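PDB 2BH4: cytochrome C-550 from Paracoccus versutus, which probably carries electrons between redox partners through a covalently bound heme c, here with the engineered replacement of one axial ligand of the ferric iron. Local coordinates for residues Phe12-Ala23 against Val30-Tyr40; Glu73-Pro83 against Thr101-Val112. The protein carries 1 engineered substitution. All blocks are in the same frame, centred on the assembly; numbering follows the deposited sequence.

Contact 1 of 2, residues Phe12-Ala23 against Val30-Tyr40. With HEC (heme c), chain B.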
loop_
_atom_site.group_PDB
_atom_site.type_symbol
_atom_site.label_atom_id
_atom_site.label_comp_id
_atom_site.label_asym_id
_atom_site.label_seq_id
_atom_site.Cartn_x
_atom_site.Cartn_y
_atom_site.Cartn_z
ATOM N N PHE A 12 0.823 -12.060 -1.154
ATOM C CA PHE A 12 1.177 -10.989 -2.061
ATOM C C PHE A 12 1.011 -11.417 -3.513
ATOM O O PHE A 12 1.006 -10.560 -4.395
ATOM C CB PHE A 12 2.598 -10.466 -1.778
ATOM C CG PHE A 12 2.898 -9.154 -2.431
ATOM C CD1 PHE A 12 2.506 -7.969 -1.834
ATOM C CD2 PHE A 12 3.528 -9.110 -3.662
ATOM C CE1 PHE A 12 2.760 -6.755 -2.457
ATOM C CE2 PHE A 12 3.763 -7.908 -4.303
ATOM C CZ PHE A 12 3.381 -6.732 -3.711
ATOM N N ASN A 13 0.873 -12.715 -3.785
ATOM C CA ASN A 13 0.531 -13.127 -5.148
ATOM C C ASN A 13 -0.794 -12.503 -5.639
ATOM O O ASN A 13 -0.992 -12.342 -6.837
ATOM C CB ASN A 13 0.526 -14.655 -5.293
ATOM C CG ASN A 13 1.919 -15.272 -5.145
ATOM O OD1 ASN A 13 2.952 -14.636 -5.405
ATOM N ND2 ASN A 13 1.947 -16.527 -4.704
ATOM N N LYS A 14 -1.666 -12.107 -4.722
ATOM C CA LYS A 14 -2.920 -11.375 -5.067
ATOM C C LYS A 14 -2.709 -9.897 -5.363
ATOM O O LYS A 14 -3.671 -9.204 -5.754
ATOM C CB LYS A 14 -3.902 -11.486 -3.922
ATOM C CG LYS A 14 -4.419 -12.884 -3.709
ATOM C CD LYS A 14 -5.209 -13.012 -2.440
ATOM C CE LYS A 14 -5.562 -14.474 -2.189
ATOM N NZ LYS A 14 -4.369 -15.266 -1.826
ATOM N N CYS A 15 -1.497 -9.405 -5.091
ATOM C CA CYS A 15 -1.127 -8.005 -5.310
ATOM C C CYS A 15 -0.207 -7.788 -6.502
ATOM O O CYS A 15 -0.199 -6.695 -7.088
ATOM C CB CYS A 15 -0.381 -7.466 -4.079
ATOM S SG CYS A 15 -1.102 -7.893 -2.482
ATOM N N LYS A 16 0.570 -8.808 -6.853
ATOM C CA LYS A 16 1.667 -8.625 -7.816
ATOM C C LYS A 16 1.231 -8.425 -9.264
ATOM O O LYS A 16 2.030 -7.967 -10.083
ATOM C CB LYS A 16 2.704 -9.749 -7.717
ATOM C CG LYS A 16 2.302 -11.047 -8.285
ATOM C CD LYS A 16 3.468 -12.001 -8.106
ATOM C CE LYS A 16 3.183 -13.362 -8.648
ATOM N NZ LYS A 16 4.315 -14.260 -8.266
ATOM N N ALA A 17 -0.021 -8.726 -9.583
ATOM C CA ALA A 17 -0.527 -8.398 -10.908
ATOM C C ALA A 17 -0.358 -6.901 -11.160
ATOM O O ALA A 17 -0.082 -6.470 -12.286
ATOM C CB ALA A 17 -1.974 -8.781 -11.056
ATOM N N CYS A 18 -0.546 -6.114 -10.107
ATOM C CA CYS A 18 -0.503 -4.675 -10.201
ATOM C C CYS A 18 0.724 -3.987 -9.617
ATOM O O CYS A 18 1.093 -2.904 -10.074
ATOM C CB CYS A 18 -1.753 -4.130 -9.536
ATOM S SG CYS A 18 -3.252 -4.691 -10.371
ATOM N N HIS A 19 1.314 -4.606 -8.599
ATOM C CA HIS A 19 2.412 -4.022 -7.845
ATOM C C HIS A 19 3.675 -4.849 -7.898
ATOM O O HIS A 19 3.631 -6.078 -7.798
ATOM C CB HIS A 19 2.040 -3.948 -6.358
ATOM C CG HIS A 19 0.958 -2.968 -6.013
ATOM N ND1 HIS A 19 1.184 -1.616 -5.845
ATOM C CD2 HIS A 19 -0.338 -3.173 -5.675
ATOM C CE1 HIS A 19 0.071 -1.032 -5.436
ATOM N NE2 HIS A 19 -0.870 -1.957 -5.324
ATOM N N MET A 20 4.815 -4.170 -7.955
ATOM C CA MET A 20 6.090 -4.835 -7.685
ATOM C C MET A 20 6.624 -4.434 -6.324
ATOM O O MET A 20 6.128 -3.503 -5.697
ATOM C CB MET A 20 7.126 -4.498 -8.748
ATOM C CG MET A 20 7.638 -3.088 -8.681
ATOM S SD MET A 20 8.748 -2.674 -10.028
ATOM C CE MET A 20 7.624 -2.682 -11.404
ATOM N N VAL A 21 7.629 -5.178 -5.881
ATOM C CA VAL A 21 8.440 -4.813 -4.718
ATOM C C VAL A 21 9.869 -4.864 -5.245
ATOM O O VAL A 21 10.432 -5.952 -5.462
ATOM C CB VAL A 21 8.238 -5.769 -3.532
ATOM C CG1 VAL A 21 9.112 -5.354 -2.352
ATOM C CG2 VAL A 21 6.764 -5.796 -3.121
ATOM N N GLN A 22 10.412 -3.687 -5.516
ATOM C CA GLN A 22 11.739 -3.550 -6.122
ATOM C C GLN A 22 12.577 -2.549 -5.336
ATOM O O GLN A 22 12.167 -1.420 -5.098
ATOM C CB GLN A 22 11.594 -3.099 -7.579
ATOM C CG GLN A 22 12.880 -3.182 -8.376
ATOM C CD GLN A 22 12.712 -2.606 -9.770
ATOM O OE1 GLN A 22 12.810 -1.396 -9.976
ATOM N NE2 GLN A 22 12.443 -3.476 -10.732
ATOM N N ALA A 23 13.771 -2.968 -4.936
ATOM C CA ALA A 23 14.635 -2.099 -4.144
ATOM C C ALA A 23 15.196 -0.915 -4.948
ATOM O O ALA A 23 15.195 -0.954 -6.178
ATOM C CB ALA A 23 15.746 -2.919 -3.528
ATOM N N VAL A 30 9.851 -8.871 -5.460
ATOM C CA VAL A 30 8.745 -9.498 -6.166
ATOM C C VAL A 30 8.581 -8.789 -7.492
ATOM O O VAL A 30 8.263 -7.611 -7.524
ATOM C CB VAL A 30 7.402 -9.406 -5.392
ATOM C CG1 VAL A 30 6.302 -10.136 -6.151
ATOM C CG2 VAL A 30 7.561 -9.990 -3.996
ATOM N N LYS A 31 8.829 -9.510 -8.576
ATOM C CA LYS A 31 8.559 -9.000 -9.900
ATOM C C LYS A 31 7.047 -8.862 -10.027
ATOM O O LYS A 31 6.295 -9.783 -9.681
ATOM C CB LYS A 31 9.090 -9.978 -10.951
ATOM C CG LYS A 31 8.861 -9.573 -12.404
ATOM C CD LYS A 31 10.133 -9.148 -13.114
ATOM C CE LYS A 31 10.026 -9.364 -14.626
ATOM N NZ LYS A 31 8.656 -9.118 -15.157
ATOM N N GLY A 32 6.600 -7.711 -10.512
ATOM C CA GLY A 32 5.186 -7.453 -10.576
ATOM C C GLY A 32 4.857 -6.362 -11.557
ATOM O O GLY A 32 5.742 -5.849 -12.246
ATOM N N GLY A 33 3.584 -6.015 -11.598
ATOM C CA GLY A 33 3.080 -5.029 -12.515
ATOM C C GLY A 33 3.403 -3.602 -12.133
ATOM O O GLY A 33 4.053 -3.323 -11.116
ATOM N N LYS A 34 2.913 -2.680 -12.945
ATOM C CA LYS A 34 3.163 -1.256 -12.749
ATOM C C LYS A 34 1.875 -0.440 -12.702
ATOM O O LYS A 34 1.925 0.804 -12.623
ATOM C CB LYS A 34 4.103 -0.723 -13.834
ATOM C CG LYS A 34 5.559 -1.170 -13.667
ATOM C CD LYS A 34 6.456 -0.575 -14.740
ATOM C CE LYS A 34 7.933 -0.730 -14.418
ATOM N NZ LYS A 34 8.714 0.326 -15.123
ATOM N N THR A 35 0.741 -1.143 -12.672
ATOM C CA THR A 35 -0.569 -0.542 -12.543
ATOM C C THR A 35 -0.692 0.206 -11.197
ATOM O O THR A 35 -1.316 1.257 -11.100
ATOM C CB THR A 35 -1.679 -1.628 -12.682
ATOM O OG1 THR A 35 -1.680 -2.071 -14.043
ATOM C CG2 THR A 35 -3.013 -1.053 -12.338
ATOM N N GLY A 36 -0.127 -0.367 -10.140
ATOM C CA GLY A 36 -0.035 0.319 -8.859
ATOM C C GLY A 36 1.427 0.628 -8.602
ATOM O O GLY A 36 2.299 0.054 -9.250
ATOM N N PRO A 37 1.715 1.506 -7.636
ATOM C CA PRO A 37 3.095 1.877 -7.387
ATOM C C PRO A 37 3.949 0.783 -6.709
ATOM O O PRO A 37 3.441 -0.158 -6.080
ATOM C CB PRO A 37 2.962 3.098 -6.471
ATOM C CG PRO A 37 1.670 2.970 -5.846
ATOM C CD PRO A 37 0.777 2.293 -6.821
ATOM N N ASN A 38 5.256 0.920 -6.858
ATOM C CA ASN A 38 6.211 0.051 -6.179
ATOM C C ASN A 38 5.929 0.126 -4.674
ATOM O O ASN A 38 5.772 1.223 -4.110
ATOM C CB ASN A 38 7.621 0.568 -6.479
ATOM C CG ASN A 38 8.743 -0.359 -6.015
ATOM O OD1 ASN A 38 8.549 -1.373 -5.342
ATOM N ND2 ASN A 38 9.952 -0.022 -6.441
ATOM N N LEU A 39 5.847 -1.047 -4.048
ATOM C CA LEU A 39 5.559 -1.139 -2.612
ATOM C C LEU A 39 6.786 -1.394 -1.754
ATOM O O LEU A 39 6.659 -1.442 -0.529
ATOM C CB LEU A 39 4.449 -2.170 -2.331
ATOM C CG LEU A 39 3.078 -1.841 -2.932
ATOM C CD1 LEU A 39 2.063 -2.920 -2.645
ATOM C CD2 LEU A 39 2.577 -0.498 -2.453
ATOM N N TYR A 40 7.967 -1.530 -2.358
ATOM C CA TYR A 40 9.173 -1.541 -1.553
ATOM C C TYR A 40 9.173 -0.267 -0.710
ATOM O O TYR A 40 8.992 0.823 -1.226
ATOM C CB TYR A 40 10.455 -1.549 -2.384
ATOM C CG TYR A 40 11.687 -1.376 -1.514
ATOM C CD1 TYR A 40 12.135 -0.113 -1.130
ATOM C CD2 TYR A 40 12.358 -2.486 -1.020
ATOM C CE1 TYR A 40 13.236 0.031 -0.281
ATOM C CE2 TYR A 40 13.456 -2.359 -0.204
ATOM C CZ TYR A 40 13.896 -1.110 0.171
ATOM O OH TYR A 40 14.998 -1.019 0.999
HETATM FE FE HEC B . -2.743 -1.664 -4.537
HETATM C CHA HEC B . -2.263 1.681 -4.184
HETATM C CHB HEC B . -1.256 -2.196 -1.507
HETATM C CHC HEC B . -3.566 -4.988 -4.697
HETATM C CHD HEC B . -3.674 -1.285 -7.796
HETATM N NA HEC B . -1.928 -0.481 -3.128
HETATM C C1A HEC B . -1.831 0.894 -3.144
HETATM C C2A HEC B . -1.219 1.376 -1.938
HETATM C C3A HEC B . -0.948 0.291 -1.194
HETATM C C4A HEC B . -1.387 -0.888 -1.924
HETATM C CMA HEC B . -0.298 0.286 0.192
HETATM C CAA HEC B . -0.901 2.845 -1.636
HETATM C CBA HEC B . 0.498 3.117 -2.185
HETATM C CGA HEC B . 1.004 4.535 -2.051
HETATM O O1A HEC B . 2.088 4.824 -2.656
HETATM O O2A HEC B . 0.375 5.378 -1.354
HETATM N NB HEC B . -2.461 -3.292 -3.332
HETATM C C1B HEC B . -1.744 -3.300 -2.156
HETATM C C2B HEC B . -1.700 -4.661 -1.667
HETATM C C3B HEC B . -2.381 -5.416 -2.518
HETATM C C4B HEC B . -2.853 -4.585 -3.608
HETATM C CMB HEC B . -0.968 -5.095 -0.387
HETATM C CAB HEC B . -2.657 -6.930 -2.399
HETATM C CBB HEC B . -3.371 -7.284 -1.289
HETATM N NC HEC B . -3.459 -2.898 -5.945
HETATM C C1C HEC B . -3.781 -4.219 -5.830
HETATM C C2C HEC B . -4.296 -4.713 -7.087
HETATM C C3C HEC B . -4.337 -3.705 -7.967
HETATM C C4C HEC B . -3.786 -2.556 -7.258
HETATM C CMC HEC B . -4.729 -6.177 -7.307
HETATM C CAC HEC B . -4.801 -3.698 -9.450
HETATM C CBC HEC B . -5.996 -4.224 -9.835
HETATM N ND HEC B . -2.940 -0.097 -5.766
HETATM C C1D HEC B . -3.378 -0.157 -7.082
HETATM C C2D HEC B . -3.557 1.184 -7.593
HETATM C C3D HEC B . -3.138 2.085 -6.490
HETATM C C4D HEC B . -2.771 1.225 -5.358
HETATM C CMD HEC B . -4.037 1.643 -8.973
HETATM C CAD HEC B . -3.216 3.622 -6.558
HETATM C CBD HEC B . -4.546 3.937 -5.844
HETATM C CGD HEC B . -5.090 5.332 -6.137
HETATM O O1D HEC B . -4.355 6.144 -6.740
HETATM O O2D HEC B . -6.242 5.639 -5.734
HETATM O O HOH W 1 6.632 -12.566 -9.307
HETATM O O HOH W 2 -0.522 -4.320 -13.852
HETATM O O HOH W 3 4.548 -1.399 -9.243
#

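Contact 2 of 2, residues Glu73-Pro83 against Thr101-Val112. With HEC (heme c), chain B.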
loop_
_atom_site.group_PDB
_atom_site.type_symbol
_atom_site.label_atom_id
_atom_site.label_comp_id
_atom_site.label_asym_id
_atom_site.label_seq_id
_atom_site.Cartn_x
_atom_site.Cartn_y
_atom_site.Cartn_z
ATOM N N GLU A 73 1.518 0.726 9.932
ATOM C CA GLU A 73 1.060 -0.643 9.843
ATOM C C GLU A 73 -0.464 -0.747 10.047
ATOM O O GLU A 73 -1.139 -1.459 9.288
ATOM C CB GLU A 73 1.837 -1.511 10.843
ATOM C CG GLU A 73 3.261 -1.813 10.326
ATOM C CD GLU A 73 4.074 -2.685 11.278
ATOM O OE1 GLU A 73 3.455 -3.436 12.056
ATOM O OE2 GLU A 73 5.317 -2.616 11.228
ATOM N N ALA A 74 -1.022 0.041 10.969
ATOM C CA ALA A 74 -2.463 -0.002 11.230
ATOM C C ALA A 74 -3.277 0.485 10.016
ATOM O O ALA A 74 -4.271 -0.137 9.615
ATOM C CB ALA A 74 -2.801 0.810 12.488
ATOM N N ASP A 75 -2.834 1.580 9.417
ATOM C CA ASP A 75 -3.531 2.119 8.248
ATOM C C ASP A 75 -3.396 1.166 7.058
ATOM O O ASP A 75 -4.356 0.981 6.307
ATOM C CB ASP A 75 -3.029 3.528 7.905
ATOM C CG ASP A 75 -3.777 4.607 8.670
ATOM O OD1 ASP A 75 -5.011 4.472 8.876
ATOM O OD2 ASP A 75 -3.155 5.624 9.016
ATOM N N LEU A 76 -2.227 0.550 6.878
ATOM C CA LEU A 76 -2.055 -0.430 5.812
ATOM C C LEU A 76 -2.998 -1.608 5.958
ATOM O O LEU A 76 -3.627 -2.031 4.990
ATOM C CB LEU A 76 -0.622 -0.931 5.738
ATOM C CG LEU A 76 0.368 0.041 5.107
ATOM C CD1 LEU A 76 1.789 -0.365 5.419
ATOM C CD2 LEU A 76 0.149 0.192 3.572
ATOM N N ILE A 77 -3.151 -2.115 7.179
ATOM C CA ILE A 77 -4.050 -3.242 7.370
ATOM C C ILE A 77 -5.479 -2.854 6.966
ATOM O O ILE A 77 -6.167 -3.608 6.282
ATOM C CB ILE A 77 -3.991 -3.755 8.813
ATOM C CG1 ILE A 77 -2.635 -4.415 9.042
ATOM C CG2 ILE A 77 -5.119 -4.754 9.080
ATOM C CD1 ILE A 77 -2.368 -4.749 10.497
ATOM N N GLU A 78 -5.913 -1.663 7.370
ATOM C CA GLU A 78 -7.266 -1.206 7.042
ATOM C C GLU A 78 -7.432 -1.007 5.539
ATOM O O GLU A 78 -8.398 -1.477 4.945
ATOM C CB GLU A 78 -7.604 0.079 7.803
ATOM C CG GLU A 78 -7.769 -0.126 9.322
ATOM C CD GLU A 78 -8.118 1.136 10.065
ATOM O OE1 GLU A 78 -8.251 2.197 9.403
ATOM O OE2 GLU A 78 -8.243 1.063 11.311
ATOM N N TYR A 79 -6.475 -0.326 4.921
ATOM C CA TYR A 79 -6.551 -0.034 3.483
ATOM C C TYR A 79 -6.533 -1.317 2.645
ATOM O O TYR A 79 -7.328 -1.472 1.726
ATOM C CB TYR A 79 -5.418 0.906 3.094
ATOM C CG TYR A 79 -5.395 1.276 1.628
ATOM C CD1 TYR A 79 -6.213 2.270 1.123
ATOM C CD2 TYR A 79 -4.542 0.607 0.753
ATOM C CE1 TYR A 79 -6.173 2.589 -0.228
ATOM C CE2 TYR A 79 -4.481 0.952 -0.588
ATOM C CZ TYR A 79 -5.309 1.932 -1.069
ATOM O OH TYR A 79 -5.268 2.245 -2.446
ATOM N N VAL A 80 -5.646 -2.245 2.979
ATOM C CA VAL A 80 -5.570 -3.543 2.280
ATOM C C VAL A 80 -6.866 -4.322 2.429
ATOM O O VAL A 80 -7.261 -5.079 1.535
ATOM C CB VAL A 80 -4.349 -4.330 2.784
ATOM C CG1 VAL A 80 -4.405 -5.795 2.422
ATOM C CG2 VAL A 80 -3.077 -3.636 2.276
ATOM N N THR A 81 -7.504 -4.189 3.588
ATOM C CA THR A 81 -8.753 -4.886 3.846
ATOM C C THR A 81 -9.867 -4.333 2.947
ATOM O O THR A 81 -10.651 -5.083 2.384
ATOM C CB THR A 81 -9.141 -4.799 5.336
ATOM O OG1 THR A 81 -8.118 -5.407 6.137
ATOM C CG2 THR A 81 -10.467 -5.470 5.615
ATOM N N ASP A 82 -9.940 -3.016 2.800
ATOM C CA ASP A 82 -11.039 -2.400 2.048
ATOM C C ASP A 82 -10.664 -0.949 1.694
ATOM O O ASP A 82 -10.908 -0.026 2.475
ATOM C CB ASP A 82 -12.302 -2.476 2.913
ATOM C CG ASP A 82 -13.588 -2.431 2.123
ATOM O OD1 ASP A 82 -13.601 -1.986 0.959
ATOM O OD2 ASP A 82 -14.642 -2.787 2.701
ATOM N N PRO A 83 -10.025 -0.747 0.530
ATOM C CA PRO A 83 -9.486 0.574 0.191
ATOM C C PRO A 83 -10.468 1.723 0.132
ATOM O O PRO A 83 -10.159 2.806 0.633
ATOM C CB PRO A 83 -8.853 0.363 -1.192
ATOM C CG PRO A 83 -8.676 -1.086 -1.327
ATOM C CD PRO A 83 -9.583 -1.797 -0.410
ATOM N N THR A 101 -10.312 -0.944 -5.773
ATOM C CA THR A 101 -11.259 -1.397 -4.777
ATOM C C THR A 101 -10.883 -2.797 -4.261
ATOM O O THR A 101 -11.605 -3.390 -3.406
ATOM C CB THR A 101 -12.712 -1.407 -5.339
ATOM O OG1 THR A 101 -12.794 -2.274 -6.474
ATOM C CG2 THR A 101 -13.132 0.010 -5.765
ATOM N N PHE A 102 -9.806 -3.366 -4.806
ATOM C CA PHE A 102 -9.449 -4.726 -4.414
ATOM C C PHE A 102 -9.365 -4.891 -2.897
ATOM O O PHE A 102 -8.618 -4.159 -2.236
ATOM C CB PHE A 102 -8.134 -5.098 -5.067
ATOM C CG PHE A 102 -7.736 -6.502 -4.806
ATOM C CD1 PHE A 102 -8.296 -7.517 -5.532
ATOM C CD2 PHE A 102 -6.835 -6.806 -3.821
ATOM C CE1 PHE A 102 -7.976 -8.816 -5.273
ATOM C CE2 PHE A 102 -6.514 -8.111 -3.556
ATOM C CZ PHE A 102 -7.072 -9.109 -4.292
ATOM N N LYS A 103 -10.108 -5.875 -2.372
ATOM C CA LYS A 103 -10.175 -6.147 -0.943
ATOM C C LYS A 103 -9.505 -7.459 -0.647
ATOM O O LYS A 103 -9.811 -8.463 -1.276
ATOM C CB LYS A 103 -11.628 -6.221 -0.473
ATOM C CG LYS A 103 -12.455 -5.010 -0.809
ATOM C CD LYS A 103 -13.934 -5.226 -0.591
ATOM C CE LYS A 103 -14.715 -4.263 -1.443
ATOM N NZ LYS A 103 -14.470 -4.488 -2.928
ATOM N N LEU A 104 -8.627 -7.464 0.349
ATOM C CA LEU A 104 -8.007 -8.714 0.798
ATOM C C LEU A 104 -8.764 -9.153 2.039
ATOM O O LEU A 104 -8.822 -8.437 3.029
ATOM C CB LEU A 104 -6.533 -8.518 1.088
ATOM C CG LEU A 104 -5.759 -9.762 1.505
ATOM C CD1 LEU A 104 -5.695 -10.771 0.383
ATOM C CD2 LEU A 104 -4.379 -9.381 1.991
ATOM N N GLY A 105 -9.290 -10.374 1.976
ATOM C CA GLY A 105 -10.247 -10.859 2.954
ATOM C C GLY A 105 -9.667 -11.572 4.145
ATOM O O GLY A 105 -10.347 -11.738 5.161
ATOM N N LYS A 106 -8.412 -11.986 4.035
ATOM C CA LYS A 106 -7.744 -12.641 5.144
ATOM C C LYS A 106 -6.253 -12.407 5.051
ATOM O O LYS A 106 -5.752 -11.949 4.026
ATOM C CB LYS A 106 -8.076 -14.124 5.163
ATOM C CG LYS A 106 -7.691 -14.881 3.905
ATOM C CD LYS A 106 -8.100 -16.354 4.004
ATOM C CE LYS A 106 -7.729 -17.104 2.734
ATOM N NZ LYS A 106 -8.140 -18.544 2.791
ATOM N N ASN A 107 -5.555 -12.676 6.147
ATOM C CA ASN A 107 -4.118 -12.617 6.190
ATOM C C ASN A 107 -3.606 -11.206 5.910
ATOM O O ASN A 107 -2.510 -11.017 5.396
ATOM C CB ASN A 107 -3.520 -13.613 5.205
ATOM C CG ASN A 107 -3.992 -15.033 5.450
ATOM O OD1 ASN A 107 -4.381 -15.742 4.524
ATOM N ND2 ASN A 107 -4.022 -15.431 6.712
ATOM N N GLN A 108 -4.389 -10.208 6.303
ATOM C CA GLN A 108 -4.000 -8.831 6.012
ATOM C C GLN A 108 -2.780 -8.388 6.820
ATOM O O GLN A 108 -1.849 -7.766 6.279
ATOM C CB GLN A 108 -5.179 -7.861 6.217
ATOM C CG GLN A 108 -6.428 -8.213 5.424
ATOM C CD GLN A 108 -7.411 -9.098 6.192
ATOM O OE1 GLN A 108 -7.052 -9.801 7.160
ATOM N NE2 GLN A 108 -8.655 -9.104 5.732
ATOM N N ALA A 109 -2.749 -8.710 8.112
ATOM C CA ALA A 109 -1.578 -8.390 8.906
ATOM C C ALA A 109 -0.343 -9.108 8.358
ATOM O O ALA A 109 0.779 -8.621 8.490
ATOM C CB ALA A 109 -1.781 -8.746 10.371
ATOM N N ASP A 110 -0.539 -10.312 7.828
ATOM C CA ASP A 110 0.571 -11.074 7.242
ATOM C C ASP A 110 1.180 -10.332 6.039
ATOM O O ASP A 110 2.397 -10.169 5.941
ATOM C CB ASP A 110 0.127 -12.486 6.844
ATOM C CG ASP A 110 -0.312 -13.350 8.045
ATOM O OD1 ASP A 110 0.095 -13.104 9.217
ATOM O OD2 ASP A 110 -1.077 -14.301 7.793
ATOM N N VAL A 111 0.336 -9.879 5.117
ATOM C CA VAL A 111 0.854 -9.174 3.953
ATOM C C VAL A 111 1.550 -7.884 4.407
ATOM O O VAL A 111 2.595 -7.521 3.892
ATOM C CB VAL A 111 -0.247 -8.949 2.851
ATOM C CG1 VAL A 111 -1.203 -7.816 3.217
ATOM C CG2 VAL A 111 0.366 -8.660 1.484
ATOM N N VAL A 112 0.990 -7.203 5.396
ATOM C CA VAL A 112 1.618 -5.982 5.893
ATOM C C VAL A 112 2.982 -6.283 6.554
ATOM O O VAL A 112 3.931 -5.503 6.439
ATOM C CB VAL A 112 0.664 -5.167 6.776
ATOM C CG1 VAL A 112 1.380 -3.996 7.442
ATOM C CG2 VAL A 112 -0.533 -4.663 5.929
HETATM FE FE HEC B . -2.743 -1.664 -4.537
HETATM C CHA HEC B . -2.263 1.681 -4.184
HETATM C CHB HEC B . -1.256 -2.196 -1.507
HETATM C CHC HEC B . -3.566 -4.988 -4.697
HETATM C CHD HEC B . -3.674 -1.285 -7.796
HETATM N NA HEC B . -1.928 -0.481 -3.128
HETATM C C1A HEC B . -1.831 0.894 -3.144
HETATM C C2A HEC B . -1.219 1.376 -1.938
HETATM C C3A HEC B . -0.948 0.291 -1.194
HETATM C C4A HEC B . -1.387 -0.888 -1.924
HETATM C CMA HEC B . -0.298 0.286 0.192
HETATM C CAA HEC B . -0.901 2.845 -1.636
HETATM C CBA HEC B . 0.498 3.117 -2.185
HETATM C CGA HEC B . 1.004 4.535 -2.051
HETATM O O1A HEC B . 2.088 4.824 -2.656
HETATM O O2A HEC B . 0.375 5.378 -1.354
HETATM N NB HEC B . -2.461 -3.292 -3.332
HETATM C C1B HEC B . -1.744 -3.300 -2.156
HETATM C C2B HEC B . -1.700 -4.661 -1.667
HETATM C C3B HEC B . -2.381 -5.416 -2.518
HETATM C C4B HEC B . -2.853 -4.585 -3.608
HETATM C CMB HEC B . -0.968 -5.095 -0.387
HETATM C CAB HEC B . -2.657 -6.930 -2.399
HETATM C CBB HEC B . -3.371 -7.284 -1.289
HETATM N NC HEC B . -3.459 -2.898 -5.945
HETATM C C1C HEC B . -3.781 -4.219 -5.830
HETATM C C2C HEC B . -4.296 -4.713 -7.087
HETATM C C3C HEC B . -4.337 -3.705 -7.967
HETATM C C4C HEC B . -3.786 -2.556 -7.258
HETATM C CMC HEC B . -4.729 -6.177 -7.307
HETATM C CAC HEC B . -4.801 -3.698 -9.450
HETATM C CBC HEC B . -5.996 -4.224 -9.835
HETATM N ND HEC B . -2.940 -0.097 -5.766
HETATM C C1D HEC B . -3.378 -0.157 -7.082
HETATM C C2D HEC B . -3.557 1.184 -7.593
HETATM C C3D HEC B . -3.138 2.085 -6.490
HETATM C C4D HEC B . -2.771 1.225 -5.358
HETATM C CMD HEC B . -4.037 1.643 -8.973
HETATM C CAD HEC B . -3.216 3.622 -6.558
HETATM C CBD HEC B . -4.546 3.937 -5.844
HETATM C CGD HEC B . -5.090 5.332 -6.137
HETATM O O1D HEC B . -4.355 6.144 -6.740
HETATM O O2D HEC B . -6.242 5.639 -5.734
HETATM O O HOH W 4 -6.222 -4.840 -1.017
HETATM O O HOH W 5 -12.685 -1.120 -1.582
#

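Contact 1 of 2, residues Phe12-Ala23 against Val30-Tyr40
His19 gives its ND1 proton to the backbone O of Pro37. The bond is short and nearly straight: ND1 of His19 to O of Pro37 is 2.7 Å, with 170° at the hydrogen. The oxygen lies in the plane of the imidazole and offers an in-plane lone pair. NE2 of the same ring binds the heme iron at 2.0 Å, so both ring nitrogens are engaged, which should fix the rotation of the ring. The ND1 bond to Pro37 O probably makes the imidazole a stronger donor to iron. Leu39 fixes it further. Its CD1 sits over one face, 3.6 Å from the centroid of the His19 ring, a CH-pi contact. The same Leu39 methyl meets the Phe12 ring edge at CE1, and CG1 of Val30 meets it at CE2. Phe12 CG is anti to the backbone N (chi1 -165°), which brings the ring to both residues. Val21 and Val30 form an antiparallel hydrogen-bonded pair. Beyond it, the Asn38 amide grips the backbone of Gln22 twice: OD1 accepts from Gln22 N at 3.0 Å, and ND2 gives to Gln22 O at 2.9 Å. Tyr40 N reaches Asn38 OD1 from the opposite face, closing an Asx turn.

The other side is wetter. Lys16 runs extended past Val30, and a water joins its NZ to Lys31 O. A second water lies between Ala17 O and Thr35 OG1. Gly33 N still bonds to Lys16 O at 2.9 Å, so the backbones stay close here.

Cys15 and Cys18 are bonded to the heme just before His19, and Lys100, at the engineered position, is the second iron ligand. This is the CXXCH heme-attachment motif of class I c-type cytochromes, with a proline carbonyl holding the proximal histidine.

Contact 2 of 2, residues Glu73-Pro83 against Thr101-Val112
Helix 73-81 and the helical segment 108-112 cross at 124°, with axes 9.1 Å apart at closest approach, and the chain before the second helix bonds to the end of the first through Leu104 N and Val80 O, 3.0 Å apart. A water links that same Val80 oxygen to Phe102 O.

Val112 points into the helix pair. Its CG2 lies 3.7 Å from CB of Leu76 and also touches CG1 of Ile77; the Val112 and Ile77 side chains cross at about a right angle. Ile77 CD1 extends to the methyl of Ala109. Val80 splits its branches. CG1, anti to the backbone N (chi1 164°), lies beside Leu104 CD2 at 3.6 Å and touches Val111, while CG2 faces the heme methyl CMB. In this class I cytochrome c fold, helix 73-81 forms part of the heme-pocket wall through Leu76, Tyr79 and Val80. Leu76 CD2 and the Tyr79 ring also reach the heme, and CMC of the heme lies over one face of Phe102.

Thr81 OG1 gives its proton to Ile77 O, and CG of Gln108 packs against that hydroxyl at 3.4 Å. The Lys103 chain runs alongside the Asp82 carboxylate, but NZ bonds to Thr101 O instead.

The two contacts follow one another along the chain, and their centres are about 15 Å apart. Heme c lies against both. Contact 1 supplies the two thioether cysteines and the histidine ligand, while contact 2 lines the pocket with Leu76, Tyr79, Val80 and Phe102. Lys100, the engineered axial ligand, directly precedes segment 101-112. The contacts also touch directly. Lys14 CD of contact 1 packs on Leu104 CD1 of contact 2 at 3.6 Å, and Phe12 CD1 meets Val111 CG2 at 4.0 Å. Lys14 O lies 3.7 Å from Phe102 CZ. Helix 108-117 thus packs against both helix 73-81 and the heme-attachment segment 12-23.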